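PDB 1PGV: tropomodulin from Caenorhabditis elegans, which probably caps the pointed end of actin filaments, maintaining filament length and dynamics, and is represented here by its C-terminal domain. Local coordinates for residues M151-N156 against E177-N182; L93-P98 against L119-V124; N34-D39 against E64-S69; D39-K44 against S69-K74; I82-A87 against N108-E113. All blocks are in the same frame, centred on the assembly; numbering follows the deposited sequence.

The five contacts are spread along a curved array of alternating helices and parallel strands, the leucine-rich-repeat architecture of the tropomodulin C-terminal domain. Interactions 3 and 4 come first along the chain, alternate in their segments and share Asp39 and Ser69, with centres about 8 Å apart. Interactions 5 and 2 follow, also alternating; both use helix 112-121, with centres about 17 Å apart. Interaction 1 comes last, touching interaction 2 where Asn156 and Leu123 meet, and its centre lies about 30 Å from that of interaction 3. Each contact joins segments only 21 to 25 residues apart, consistent with a domain in which successive helix-strand units pack on their neighbours.

Interaction 1. Residues M151-N156 against E177-N182; sequences MAIEEN and EALERN
Arg181 sets out with CG anti to the backbone N (chi1 169°) and bends at chi3 (71°), bringing its guanidinium over Ala178 and its NH1/NH2 end to Glu154 on the last turn of helix 143-155. Both nitrogens donate to Glu154 O, at 2.8 Å from Arg181 NH1 and 3.0 Å from Arg181 NH2. The oxygen lies close to the guanidinium plane; NH1 meets it in the carbonyl plane, NH2 from above. Side-on, Arg181 NE and NH2 grip Asn182 OD1 from one face of its amide. Asn182 then gives ND2 to Asn156 O, 2.9 Å away, and also to Leu159 O, so the amide is held at both ends. A positive group beside carbonyls at a helix C-terminus is probably favourable. The Glu154 carboxylate is engaged separately, with Arg174. Beside this polar patch, Ala178 CB rests on Glu154 CA at 3.9 Å, and Ile153 CG2 meets Leu179 CD2 at 4.2 Å. The two helix segments run nearly parallel, at 16° with axes 9.1 Å apart. Ile153 and Leu179 both reach Val162 of strand 161-163, while Ile153 also touches Leu119 of helix 112-121.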
# COMPACT_ATOMS: atom_id res chain seq x y z
N MET A 151 13.05 -4.79 8.04
CA MET A 151 13.82 -5.65 7.16
C MET A 151 13.21 -5.72 5.76
O MET A 151 13.94 -5.77 4.76
CB MET A 151 13.94 -7.06 7.75
CG MET A 151 14.70 -7.10 9.07
SD MET A 151 16.27 -6.19 9.00
CE MET A 151 17.27 -7.32 8.09
N ALA A 152 11.89 -5.72 5.70
CA ALA A 152 11.18 -5.77 4.42
C ALA A 152 11.48 -4.51 3.62
O ALA A 152 11.75 -4.57 2.42
CB ALA A 152 9.68 -5.89 4.64
N ILE A 153 11.40 -3.38 4.30
CA ILE A 153 11.65 -2.08 3.67
C ILE A 153 13.10 -1.98 3.20
O ILE A 153 13.39 -1.51 2.10
CB ILE A 153 11.34 -0.94 4.65
CG1 ILE A 153 9.83 -0.90 4.93
CG2 ILE A 153 11.83 0.39 4.08
CD1 ILE A 153 9.42 0.04 6.05
N GLU A 154 14.03 -2.43 4.04
CA GLU A 154 15.44 -2.37 3.71
C GLU A 154 15.74 -3.16 2.43
O GLU A 154 16.65 -2.82 1.69
CB GLU A 154 16.26 -2.90 4.89
CG GLU A 154 17.74 -2.67 4.79
CD GLU A 154 18.45 -2.99 6.09
OE1 GLU A 154 18.51 -2.11 6.98
OE2 GLU A 154 18.93 -4.14 6.23
N GLU A 155 14.96 -4.21 2.18
CA GLU A 155 15.17 -5.03 0.99
C GLU A 155 14.44 -4.45 -0.24
O GLU A 155 14.74 -4.82 -1.37
CB GLU A 155 14.67 -6.46 1.24
CG GLU A 155 15.16 -7.46 0.23
CD GLU A 155 14.62 -8.85 0.48
OE1 GLU A 155 14.47 -9.23 1.67
OE2 GLU A 155 14.35 -9.56 -0.51
N ASN A 156 13.49 -3.56 0.00
CA ASN A 156 12.72 -2.96 -1.09
C ASN A 156 13.52 -1.81 -1.70
O ASN A 156 13.93 -0.90 -0.99
CB ASN A 156 11.38 -2.44 -0.54
CG ASN A 156 10.42 -2.03 -1.65
OD1 ASN A 156 10.75 -1.17 -2.48
ND2 ASN A 156 9.23 -2.64 -1.67
N GLU A 177 17.26 5.29 6.32
CA GLU A 177 18.41 5.06 5.44
C GLU A 177 18.02 4.38 4.14
O GLU A 177 18.49 4.76 3.06
CB GLU A 177 19.46 4.21 6.16
CG GLU A 177 20.19 4.95 7.25
CD GLU A 177 20.96 6.13 6.71
OE1 GLU A 177 21.85 5.91 5.86
OE2 GLU A 177 20.68 7.28 7.12
N ALA A 178 17.15 3.38 4.23
CA ALA A 178 16.70 2.66 3.05
C ALA A 178 15.92 3.57 2.11
O ALA A 178 16.11 3.53 0.89
CB ALA A 178 15.83 1.48 3.45
N LEU A 179 15.02 4.39 2.66
CA LEU A 179 14.22 5.28 1.83
C LEU A 179 15.10 6.31 1.15
O LEU A 179 14.89 6.64 -0.03
CB LEU A 179 13.14 5.96 2.67
CG LEU A 179 12.10 5.00 3.28
CD1 LEU A 179 10.99 5.79 3.94
CD2 LEU A 179 11.53 4.10 2.19
N GLU A 180 16.08 6.83 1.88
CA GLU A 180 17.01 7.81 1.30
C GLU A 180 17.84 7.15 0.21
O GLU A 180 18.08 7.75 -0.84
CB GLU A 180 17.92 8.38 2.39
CG GLU A 180 17.29 9.52 3.16
CD GLU A 180 16.89 10.67 2.26
OE1 GLU A 180 17.76 11.19 1.54
OE2 GLU A 180 15.70 11.06 2.27
N ARG A 181 18.27 5.92 0.45
CA ARG A 181 19.05 5.16 -0.52
C ARG A 181 18.22 5.02 -1.80
O ARG A 181 18.73 5.20 -2.92
CB ARG A 181 19.37 3.78 0.05
CG ARG A 181 19.95 2.77 -0.92
CD ARG A 181 19.74 1.34 -0.38
NE ARG A 181 18.34 0.96 -0.46
CZ ARG A 181 17.79 -0.05 0.22
NH1 ARG A 181 18.52 -0.79 1.04
NH2 ARG A 181 16.50 -0.33 0.05
N ASN A 182 16.94 4.69 -1.64
CA ASN A 182 16.06 4.52 -2.80
C ASN A 182 15.84 5.85 -3.53
O ASN A 182 15.77 5.88 -4.75
CB ASN A 182 14.72 3.93 -2.37
CG ASN A 182 14.85 2.50 -1.85
OD1 ASN A 182 15.89 1.87 -2.03
ND2 ASN A 182 13.79 1.98 -1.24

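Interaction 2. Residues L93-P98 against L119-V124; sequences LIETSP and LRSTLV
Ile94 and Glu95 on the last turn of helix 90-96 meet Ser121, Thr122 and Val124 at the C-terminal part of helix 112-121 and the turn there. Of the Ile94 side chain, CG2 comes closest: it lies 3.6 Å from Thr122 CA, 3.9 Å from Thr122 CG2 and, in the Ser121 conformer described, 3.2 Å from Ser121 OG. It points there because CG1 takes the place beside the backbone N (chi1 -63°), leaving CG2 anti to that nitrogen. Glu95 uses its aliphatic part, with CG 3.6 Å from Val124 CG2 and 3.4 Å from Ser121 CB. Val124 CG1 sits 3.2 Å from Glu95 O, so the two branches of the valine divide between the backbone and the side chain of Glu95.

Beyond these carbons, one water joins the two main chains by donating to Ile94 O at 2.9 Å and to Ser121 O at 2.6 Å. It thereby satisfies carbonyls on both sides of the contact. Ser121 to Val124 form a type I beta turn, which carries Val124 to Glu95, and Thr122 OG1 donates in the carbonyl plane to Leu119 O, tying the threonine to its own helix. Further out, Leu93 packs on Cys67 just after helix 56-66, while Leu119 touches Met149 and Ile153 of helix 143-155, so the contact lies in the middle of the row of helices.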
# COMPACT_ATOMS: atom_id res chain seq x y z
N LEU A 93 -3.36 -8.11 -4.59
CA LEU A 93 -3.18 -6.92 -5.44
C LEU A 93 -1.72 -6.47 -5.47
O LEU A 93 -1.13 -6.30 -6.54
CB LEU A 93 -4.05 -5.77 -4.93
CG LEU A 93 -3.84 -4.45 -5.68
CD1 LEU A 93 -4.19 -4.65 -7.14
CD2 LEU A 93 -4.70 -3.35 -5.07
N ILE A 94 -1.15 -6.28 -4.28
CA ILE A 94 0.24 -5.84 -4.16
C ILE A 94 1.21 -6.82 -4.81
O ILE A 94 2.11 -6.41 -5.54
CB ILE A 94 0.62 -5.65 -2.67
CG1 ILE A 94 -0.25 -4.54 -2.06
CG2 ILE A 94 2.10 -5.30 -2.54
CD1 ILE A 94 -0.07 -4.37 -0.56
N GLU A 95 1.05 -8.11 -4.54
CA GLU A 95 1.95 -9.10 -5.10
C GLU A 95 1.79 -9.32 -6.60
O GLU A 95 2.71 -9.82 -7.25
CB GLU A 95 1.80 -10.44 -4.37
CG GLU A 95 2.20 -10.37 -2.91
CD GLU A 95 2.10 -11.71 -2.21
OE1 GLU A 95 1.79 -12.72 -2.89
OE2 GLU A 95 2.33 -11.75 -0.99
N THR A 96 0.65 -8.92 -7.15
CA THR A 96 0.37 -9.11 -8.57
C THR A 96 0.62 -7.89 -9.45
O THR A 96 1.13 -8.03 -10.57
CB THR A 96 -1.11 -9.52 -8.79
OG1 THR A 96 -1.36 -10.78 -8.14
CG2 THR A 96 -1.41 -9.65 -10.28
N SER A 97 0.28 -6.71 -8.95
CA SER A 97 0.41 -5.48 -9.74
C SER A 97 1.80 -4.99 -10.12
O SER A 97 2.70 -4.88 -9.29
CB SER A 97 -0.32 -4.34 -9.02
OG SER A 97 -0.22 -3.14 -9.78
N PRO A 98 2.00 -4.69 -11.42
CA PRO A 98 3.30 -4.19 -11.89
C PRO A 98 3.25 -2.66 -12.00
O PRO A 98 4.29 -2.00 -12.16
CB PRO A 98 3.44 -4.86 -13.25
CG PRO A 98 2.05 -4.79 -13.76
CD PRO A 98 1.22 -5.21 -12.55
N LEU A 119 3.32 -4.86 3.68
CA LEU A 119 4.64 -4.32 3.34
C LEU A 119 5.58 -5.40 2.82
O LEU A 119 6.36 -5.16 1.91
CB LEU A 119 5.27 -3.62 4.55
CG LEU A 119 5.11 -2.10 4.64
CD1 LEU A 119 5.68 -1.62 5.96
CD2 LEU A 119 5.85 -1.44 3.47
N ARG A 120 5.53 -6.59 3.41
CA ARG A 120 6.41 -7.64 2.93
C ARG A 120 6.01 -8.06 1.51
O ARG A 120 6.86 -8.42 0.70
CB ARG A 120 6.37 -8.84 3.89
CG ARG A 120 7.43 -9.90 3.62
CD ARG A 120 7.78 -10.65 4.91
NE ARG A 120 8.61 -9.85 5.82
CZ ARG A 120 9.94 -9.86 5.80
NH1 ARG A 120 10.60 -10.61 4.93
NH2 ARG A 120 10.62 -9.12 6.67
N SER A 121 4.73 -7.97 1.20
CA SER A 121 4.26 -8.34 -0.13
C SER A 121 4.73 -7.38 -1.22
O SER A 121 4.74 -7.73 -2.39
CB SER A 121 2.73 -8.44 -0.16
OG SER A 121 2.12 -7.19 0.09
N THR A 122 5.13 -6.18 -0.82
CA THR A 122 5.60 -5.17 -1.78
C THR A 122 6.89 -5.62 -2.46
O THR A 122 7.30 -5.07 -3.49
CB THR A 122 5.87 -3.81 -1.10
OG1 THR A 122 6.97 -3.93 -0.20
CG2 THR A 122 4.63 -3.34 -0.34
N LEU A 123 7.54 -6.64 -1.91
CA LEU A 123 8.79 -7.13 -2.46
C LEU A 123 8.66 -7.96 -3.73
O LEU A 123 9.64 -8.11 -4.47
CB LEU A 123 9.55 -7.95 -1.40
CG LEU A 123 9.99 -7.18 -0.16
CD1 LEU A 123 10.59 -8.15 0.87
CD2 LEU A 123 11.02 -6.12 -0.55
N VAL A 124 7.48 -8.48 -3.99
CA VAL A 124 7.28 -9.30 -5.18
C VAL A 124 7.52 -8.55 -6.49
O VAL A 124 8.32 -8.99 -7.32
CB VAL A 124 5.87 -9.92 -5.19
CG1 VAL A 124 5.68 -10.78 -6.43
CG2 VAL A 124 5.67 -10.75 -3.92
O HOH W 1 4.91 -6.51 -4.71

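Interaction 3. Residues N34-D39 against E64-S69; sequences NRLRED and EAACNS
The planar ends of Arg37 and Asn68 fringe the contact while the stems behind them touch; Asp39 touches with its carboxylate. The guanidinium of Arg37 stands oblique to Ala65 CB; its extended chain passes alongside, with Arg37 CG 3.7 Å from that methyl. The Asn68 amide lies beside Arg37, ND2 being 4.1 Å from Arg37 CA, and ND2 makes a weak bond to Ala65 O. Nearer the backbone, Asn68 CB sits 3.7 Å from Leu36 O. Asp39 swings CG anti to the backbone N (chi1 -172°), which lays OD1 against Ser69 CA at 3.2 Å; the polar partner of this oxygen is Lys70 N, one residue on.

Leu36 fills the middle. Leu36 CB packs on Ala65 CB at 3.9 Å, CD1 on Ala66 CA at 3.8 Å and CD2 on Ser69 CB at 3.7 Å, so its two methyls reach the first and last residues of the type I beta turn Ala66 to Ser69. The small alanines allow the backbones to come close. Asp39, with positive phi, is the C-prime residue of a Schellman motif ending helix 29-37. Two neighbouring helices thus finish side by side, as in the leucine-rich-repeat fold.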
# COMPACT_ATOMS: atom_id res chain seq x y z
N ASN A 34 -16.21 -2.37 -12.48
CA ASN A 34 -16.35 -2.85 -13.85
C ASN A 34 -15.15 -2.51 -14.72
O ASN A 34 -14.68 -3.35 -15.48
CB ASN A 34 -17.62 -2.28 -14.49
CG ASN A 34 -18.89 -2.87 -13.90
OD1 ASN A 34 -19.03 -4.08 -13.78
ND2 ASN A 34 -19.83 -2.00 -13.52
N ARG A 35 -14.66 -1.28 -14.62
CA ARG A 35 -13.52 -0.86 -15.42
C ARG A 35 -12.22 -1.59 -15.06
O ARG A 35 -11.48 -2.00 -15.95
CB ARG A 35 -13.32 0.66 -15.29
CG ARG A 35 -14.46 1.47 -15.91
CD ARG A 35 -14.22 2.96 -15.76
NE ARG A 35 -13.06 3.40 -16.52
CZ ARG A 35 -12.50 4.60 -16.39
NH1 ARG A 35 -13.01 5.48 -15.53
NH2 ARG A 35 -11.44 4.93 -17.12
N LEU A 36 -11.96 -1.75 -13.77
CA LEU A 36 -10.75 -2.45 -13.34
C LEU A 36 -10.76 -3.90 -13.81
O LEU A 36 -9.74 -4.43 -14.26
CB LEU A 36 -10.60 -2.38 -11.82
CG LEU A 36 -10.21 -1.01 -11.26
CD1 LEU A 36 -10.34 -1.00 -9.75
CD2 LEU A 36 -8.78 -0.68 -11.68
N ARG A 37 -11.92 -4.55 -13.72
CA ARG A 37 -12.06 -5.94 -14.15
C ARG A 37 -11.73 -6.10 -15.62
O ARG A 37 -11.15 -7.10 -16.03
CB ARG A 37 -13.48 -6.44 -13.90
CG ARG A 37 -13.81 -6.68 -12.44
CD ARG A 37 -15.24 -7.18 -12.29
NE ARG A 37 -15.58 -7.49 -10.90
CZ ARG A 37 -16.81 -7.68 -10.46
NH1 ARG A 37 -17.84 -7.58 -11.30
NH2 ARG A 37 -17.03 -7.96 -9.18
N GLU A 38 -12.10 -5.10 -16.42
CA GLU A 38 -11.85 -5.14 -17.86
C GLU A 38 -10.47 -4.58 -18.19
O GLU A 38 -10.13 -4.38 -19.35
CB GLU A 38 -12.93 -4.34 -18.59
CG GLU A 38 -14.34 -4.82 -18.30
CD GLU A 38 -15.40 -4.03 -19.05
OE1 GLU A 38 -15.43 -2.79 -18.91
OE2 GLU A 38 -16.21 -4.66 -19.77
N ASP A 39 -9.68 -4.33 -17.15
CA ASP A 39 -8.32 -3.82 -17.31
C ASP A 39 -8.30 -2.52 -18.14
O ASP A 39 -7.51 -2.38 -19.08
CB ASP A 39 -7.44 -4.89 -17.96
CG ASP A 39 -5.98 -4.51 -17.99
OD1 ASP A 39 -5.53 -3.79 -17.07
OD2 ASP A 39 -5.27 -4.94 -18.92
N GLU A 64 -10.51 -6.80 -5.34
CA GLU A 64 -10.34 -7.96 -6.20
C GLU A 64 -10.29 -7.53 -7.66
O GLU A 64 -9.52 -8.07 -8.45
CB GLU A 64 -11.49 -8.94 -5.97
CG GLU A 64 -11.40 -10.23 -6.77
CD GLU A 64 -12.55 -11.18 -6.48
OE1 GLU A 64 -12.58 -12.28 -7.06
OE2 GLU A 64 -13.44 -10.82 -5.67
N ALA A 65 -11.11 -6.55 -8.01
CA ALA A 65 -11.15 -6.05 -9.39
C ALA A 65 -9.81 -5.42 -9.76
O ALA A 65 -9.29 -5.64 -10.85
CB ALA A 65 -12.27 -5.03 -9.53
N ALA A 66 -9.26 -4.63 -8.84
CA ALA A 66 -7.98 -3.96 -9.06
C ALA A 66 -6.87 -4.92 -9.45
O ALA A 66 -5.91 -4.53 -10.13
CB ALA A 66 -7.59 -3.17 -7.81
N CYS A 67 -6.98 -6.18 -9.03
CA CYS A 67 -5.96 -7.18 -9.35
C CYS A 67 -5.89 -7.49 -10.84
O CYS A 67 -4.86 -7.96 -11.33
CB CYS A 67 -6.23 -8.48 -8.60
SG CYS A 67 -6.06 -8.34 -6.82
N ASN A 68 -6.98 -7.23 -11.56
CA ASN A 68 -7.03 -7.49 -12.99
C ASN A 68 -6.48 -6.35 -13.84
O ASN A 68 -6.29 -6.50 -15.05
CB ASN A 68 -8.47 -7.78 -13.40
CG ASN A 68 -9.05 -8.97 -12.66
OD1 ASN A 68 -8.54 -10.08 -12.77
ND2 ASN A 68 -10.10 -8.73 -11.90
N SER A 69 -6.20 -5.21 -13.21
CA SER A 69 -5.68 -4.06 -13.93
C SER A 69 -4.16 -3.95 -13.92
O SER A 69 -3.53 -4.02 -12.86
CB SER A 69 -6.26 -2.77 -13.34
OG SER A 69 -5.56 -1.64 -13.83

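Interaction 4. Residues D39-K44 against S69-K74; sequences DDTDLK and SKHIEK
The His71 ring lies between Thr41 CA, in a CH-pi contact 3.6 Å from its centroid, and Lys70 CG over the opposite face. Asp39 crosses the histidine at about a right angle, its carboxylate plane turned 23° from the ring, and OD1 stands 3.2 Å from His71 CD2. Asp39 OD1 also accepts Lys70 N at 2.8 Å in a nearly straight bond (163°), on the syn side but well out of the carboxylate plane. Lys70 crosses Asp39 roughly at right angles and, bent at its last torsion, brings NZ to Asp39 OD2 in a long salt bridge of 3.7 Å.

At the other end, Lys44, bent at chi2 and chi4, crosses His71 obliquely and lays CD 3.1 Å from His71 O. It lies beside Glu73 and points the same way, with a long salt bridge of 3.8 Å between Lys44 NZ and Glu73 OE2. The backbone is tied more firmly: Lys44 O accepts Glu73 N at 2.7 Å and Lys74 N at 2.9 Å. Between them, a water donates to Asp40 O and Leu43 O and accepts from Ser69 OG. An Asx turn at Asp40 and an ST turn at Ser69 shape the loops. The loops leading into strands 45-47 and 74-76 are joined by the bonds to Lys44 O and Asp39 OD1, the packing round His71 and the water, while the long ion pairs probably add a weaker attraction.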
# COMPACT_ATOMS: atom_id res chain seq x y z
N ASP A 39 -9.68 -4.33 -17.15
CA ASP A 39 -8.32 -3.82 -17.31
C ASP A 39 -8.30 -2.52 -18.14
O ASP A 39 -7.51 -2.38 -19.08
CB ASP A 39 -7.44 -4.89 -17.96
CG ASP A 39 -5.98 -4.51 -17.99
OD1 ASP A 39 -5.53 -3.79 -17.07
OD2 ASP A 39 -5.27 -4.94 -18.92
N ASP A 40 -9.16 -1.59 -17.76
CA ASP A 40 -9.27 -0.29 -18.43
C ASP A 40 -7.90 0.39 -18.48
O ASP A 40 -7.27 0.61 -17.45
CB ASP A 40 -10.26 0.58 -17.67
CG ASP A 40 -10.56 1.88 -18.38
OD1 ASP A 40 -9.67 2.75 -18.45
OD2 ASP A 40 -11.70 2.02 -18.88
N THR A 41 -7.46 0.73 -19.69
CA THR A 41 -6.15 1.36 -19.88
C THR A 41 -6.05 2.79 -19.37
O THR A 41 -4.94 3.30 -19.16
CB THR A 41 -5.75 1.34 -21.37
OG1 THR A 41 -4.45 1.93 -21.52
CG2 THR A 41 -6.76 2.13 -22.20
N ASP A 42 -7.18 3.45 -19.16
CA ASP A 42 -7.19 4.84 -18.71
C ASP A 42 -7.42 5.06 -17.22
O ASP A 42 -7.11 6.13 -16.69
CB ASP A 42 -8.22 5.63 -19.51
CG ASP A 42 -8.06 5.43 -21.01
OD1 ASP A 42 -9.02 4.99 -21.67
OD2 ASP A 42 -6.95 5.72 -21.53
N LEU A 43 -7.98 4.07 -16.53
CA LEU A 43 -8.23 4.20 -15.10
C LEU A 43 -6.92 3.98 -14.35
O LEU A 43 -6.53 2.84 -14.10
CB LEU A 43 -9.29 3.19 -14.65
CG LEU A 43 -9.68 3.23 -13.17
CD1 LEU A 43 -10.05 4.64 -12.75
CD2 LEU A 43 -10.85 2.28 -12.94
N LYS A 44 -6.25 5.08 -13.99
CA LYS A 44 -4.97 5.02 -13.29
C LYS A 44 -5.09 5.32 -11.80
O LYS A 44 -4.22 4.93 -11.02
CB LYS A 44 -3.99 6.02 -13.91
CG LYS A 44 -3.80 5.86 -15.41
CD LYS A 44 -3.23 4.50 -15.76
CE LYS A 44 -3.00 4.37 -17.26
NZ LYS A 44 -2.10 5.44 -17.77
N SER A 69 -6.20 -5.21 -13.21
CA SER A 69 -5.68 -4.06 -13.93
C SER A 69 -4.16 -3.95 -13.92
O SER A 69 -3.53 -4.02 -12.86
CB SER A 69 -6.26 -2.77 -13.34
OG SER A 69 -5.56 -1.64 -13.83
N LYS A 70 -3.57 -3.78 -15.10
CA LYS A 70 -2.13 -3.63 -15.19
C LYS A 70 -1.83 -2.16 -15.43
O LYS A 70 -0.73 -1.79 -15.82
CB LYS A 70 -1.57 -4.48 -16.34
CG LYS A 70 -2.20 -4.23 -17.69
CD LYS A 70 -1.56 -5.12 -18.75
CE LYS A 70 -2.28 -5.02 -20.09
NZ LYS A 70 -2.28 -3.62 -20.62
N HIS A 71 -2.83 -1.32 -15.17
CA HIS A 71 -2.69 0.12 -15.38
C HIS A 71 -2.85 0.97 -14.12
O HIS A 71 -2.27 2.05 -14.03
CB HIS A 71 -3.71 0.56 -16.43
CG HIS A 71 -3.57 -0.15 -17.74
ND1 HIS A 71 -2.55 0.12 -18.63
CD2 HIS A 71 -4.29 -1.15 -18.29
CE1 HIS A 71 -2.66 -0.68 -19.68
NE2 HIS A 71 -3.71 -1.46 -19.50
N ILE A 72 -3.63 0.49 -13.15
CA ILE A 72 -3.83 1.27 -11.94
C ILE A 72 -2.51 1.70 -11.31
O ILE A 72 -1.60 0.89 -11.12
CB ILE A 72 -4.68 0.48 -10.91
CG1 ILE A 72 -4.92 1.35 -9.67
CG2 ILE A 72 -4.00 -0.83 -10.57
CD1 ILE A 72 -5.90 0.74 -8.67
N GLU A 73 -2.41 2.99 -11.00
CA GLU A 73 -1.20 3.57 -10.42
C GLU A 73 -1.39 4.05 -8.99
O GLU A 73 -0.44 4.08 -8.21
CB GLU A 73 -0.73 4.74 -11.28
CG GLU A 73 -0.14 4.32 -12.61
CD GLU A 73 0.18 5.50 -13.51
OE1 GLU A 73 0.38 6.62 -12.99
OE2 GLU A 73 0.25 5.29 -14.74
N LYS A 74 -2.61 4.44 -8.65
CA LYS A 74 -2.89 4.93 -7.31
C LYS A 74 -4.20 4.35 -6.79
O LYS A 74 -5.23 4.40 -7.47
CB LYS A 74 -2.97 6.45 -7.29
CG LYS A 74 -1.69 7.14 -7.74
CD LYS A 74 -1.83 8.66 -7.65
CE LYS A 74 -0.56 9.36 -8.10
NZ LYS A 74 -0.67 10.84 -7.96
O HOH W 2 -7.20 0.25 -14.84

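Interaction 5. Residues I82-A87 against N108-E113; sequences ISDSEA and NFLTPE
This is a mixed contact between loops that enter helices, hydrogen-bonded through Asp84 and the backbone and packed through Ile82 and Leu110, with Ile82 to Asp84 before and within helix 84-87 facing Asn108 to Thr111 ahead of helix 112-121. Asp84 takes Thr111 through both carboxylate oxygens: Asp84 OD1 accepts Thr111 N at 2.9 Å, somewhat out of plane on the syn side, and Asp84 OD2 accepts Thr111 OG1 at 2.6 Å through its syn lone pair. The side chains cross at about a right angle, and Thr111 OG1, set between its own backbone N and carbonyl carbon (chi1 68°), also caps Leu114 N.

Further along, Phe109 N donates to Ile82 O at 3.0 Å, nearly straight off the end of the carbonyl. Ile82 N returns a longer bond to Asn108 OD1, 3.3 Å, reaching it from above the amide plane, while Ile82 CG1 lies 3.4 Å from Asn108 CG. That amide is chiefly held elsewhere, OD1 by Thr80 N and ND2 by Leu77 O, in the manner of the consensus asparagine of leucine-rich repeats. Leu110 CD2 presses on Ala87 CB at 3.4 Å, tighter than usual for carbons. Because two bonds grip the Asp84 carboxylate, its rotation is fixed, and the negative charge is probably stabilised by the backbone N-H and hydroxyl it receives at the start of helix 112-121.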
# COMPACT_ATOMS: atom_id res chain seq x y z
N ILE A 82 -12.31 0.28 7.10
CA ILE A 82 -12.09 -1.12 6.73
C ILE A 82 -11.23 -1.81 7.78
O ILE A 82 -10.45 -1.16 8.48
CB ILE A 82 -11.42 -1.25 5.36
CG1 ILE A 82 -10.13 -0.42 5.32
CG2 ILE A 82 -12.39 -0.82 4.26
CD1 ILE A 82 -9.32 -0.63 4.05
N SER A 83 -11.39 -3.12 7.90
CA SER A 83 -10.62 -3.91 8.86
C SER A 83 -9.87 -5.00 8.10
O SER A 83 -9.95 -5.08 6.88
CB SER A 83 -11.56 -4.55 9.89
OG SER A 83 -12.34 -5.57 9.30
N ASP A 84 -9.14 -5.84 8.82
CA ASP A 84 -8.38 -6.91 8.19
C ASP A 84 -9.17 -7.77 7.21
O ASP A 84 -8.65 -8.16 6.16
CB ASP A 84 -7.74 -7.81 9.24
CG ASP A 84 -6.52 -7.19 9.88
OD1 ASP A 84 -6.29 -5.97 9.70
OD2 ASP A 84 -5.78 -7.92 10.58
N SER A 85 -10.42 -8.06 7.54
CA SER A 85 -11.24 -8.89 6.67
C SER A 85 -11.41 -8.30 5.27
O SER A 85 -11.35 -9.03 4.28
CB SER A 85 -12.61 -9.16 7.32
OG SER A 85 -13.19 -7.96 7.79
N GLU A 86 -11.59 -6.99 5.18
CA GLU A 86 -11.75 -6.35 3.88
C GLU A 86 -10.42 -6.05 3.19
O GLU A 86 -10.33 -6.08 1.96
CB GLU A 86 -12.54 -5.03 4.00
CG GLU A 86 -13.97 -5.17 4.47
CD GLU A 86 -14.09 -5.31 5.97
OE1 GLU A 86 -13.57 -4.43 6.69
OE2 GLU A 86 -14.70 -6.30 6.43
N ALA A 87 -9.39 -5.77 3.98
CA ALA A 87 -8.08 -5.43 3.43
C ALA A 87 -7.17 -6.60 3.08
O ALA A 87 -6.14 -6.41 2.41
CB ALA A 87 -7.36 -4.48 4.38
N ASN A 108 -7.69 3.55 9.37
CA ASN A 108 -8.69 2.49 9.36
C ASN A 108 -8.55 1.62 10.61
O ASN A 108 -8.09 2.11 11.64
CB ASN A 108 -8.56 1.64 8.09
CG ASN A 108 -9.07 2.37 6.85
OD1 ASN A 108 -10.23 2.81 6.82
ND2 ASN A 108 -8.22 2.51 5.84
N PHE A 109 -8.94 0.36 10.51
CA PHE A 109 -8.87 -0.57 11.63
C PHE A 109 -7.98 -1.77 11.33
O PHE A 109 -8.24 -2.89 11.79
CB PHE A 109 -10.28 -1.05 12.00
CG PHE A 109 -11.20 0.06 12.43
CD1 PHE A 109 -11.14 0.56 13.73
CD2 PHE A 109 -12.09 0.64 11.52
CE1 PHE A 109 -11.96 1.62 14.12
CE2 PHE A 109 -12.91 1.69 11.91
CZ PHE A 109 -12.85 2.19 13.21
N LEU A 110 -6.93 -1.55 10.54
CA LEU A 110 -6.02 -2.62 10.18
C LEU A 110 -5.06 -2.95 11.31
O LEU A 110 -4.60 -2.05 12.02
CB LEU A 110 -5.24 -2.24 8.92
CG LEU A 110 -6.11 -1.86 7.72
CD1 LEU A 110 -5.21 -1.64 6.50
CD2 LEU A 110 -7.11 -2.98 7.44
N THR A 111 -4.75 -4.23 11.48
CA THR A 111 -3.85 -4.66 12.55
C THR A 111 -2.39 -4.58 12.13
O THR A 111 -2.06 -4.67 10.95
CB THR A 111 -4.13 -6.11 12.96
OG1 THR A 111 -3.78 -6.99 11.89
CG2 THR A 111 -5.60 -6.29 13.30
N PRO A 112 -1.48 -4.44 13.12
CA PRO A 112 -0.05 -4.36 12.84
C PRO A 112 0.43 -5.57 12.04
O PRO A 112 1.27 -5.45 11.15
CB PRO A 112 0.57 -4.32 14.23
CG PRO A 112 -0.45 -3.56 15.02
CD PRO A 112 -1.75 -4.19 14.55
N GLU A 113 -0.12 -6.74 12.36
CA GLU A 113 0.25 -7.97 11.68
C GLU A 113 -0.11 -7.94 10.20
O GLU A 113 0.67 -8.37 9.35
CB GLU A 113 -0.44 -9.17 12.33
CG GLU A 113 -0.07 -9.42 13.79
CD GLU A 113 -0.40 -8.25 14.69
OE1 GLU A 113 -1.54 -7.74 14.62
OE2 GLU A 113 0.47 -7.84 15.49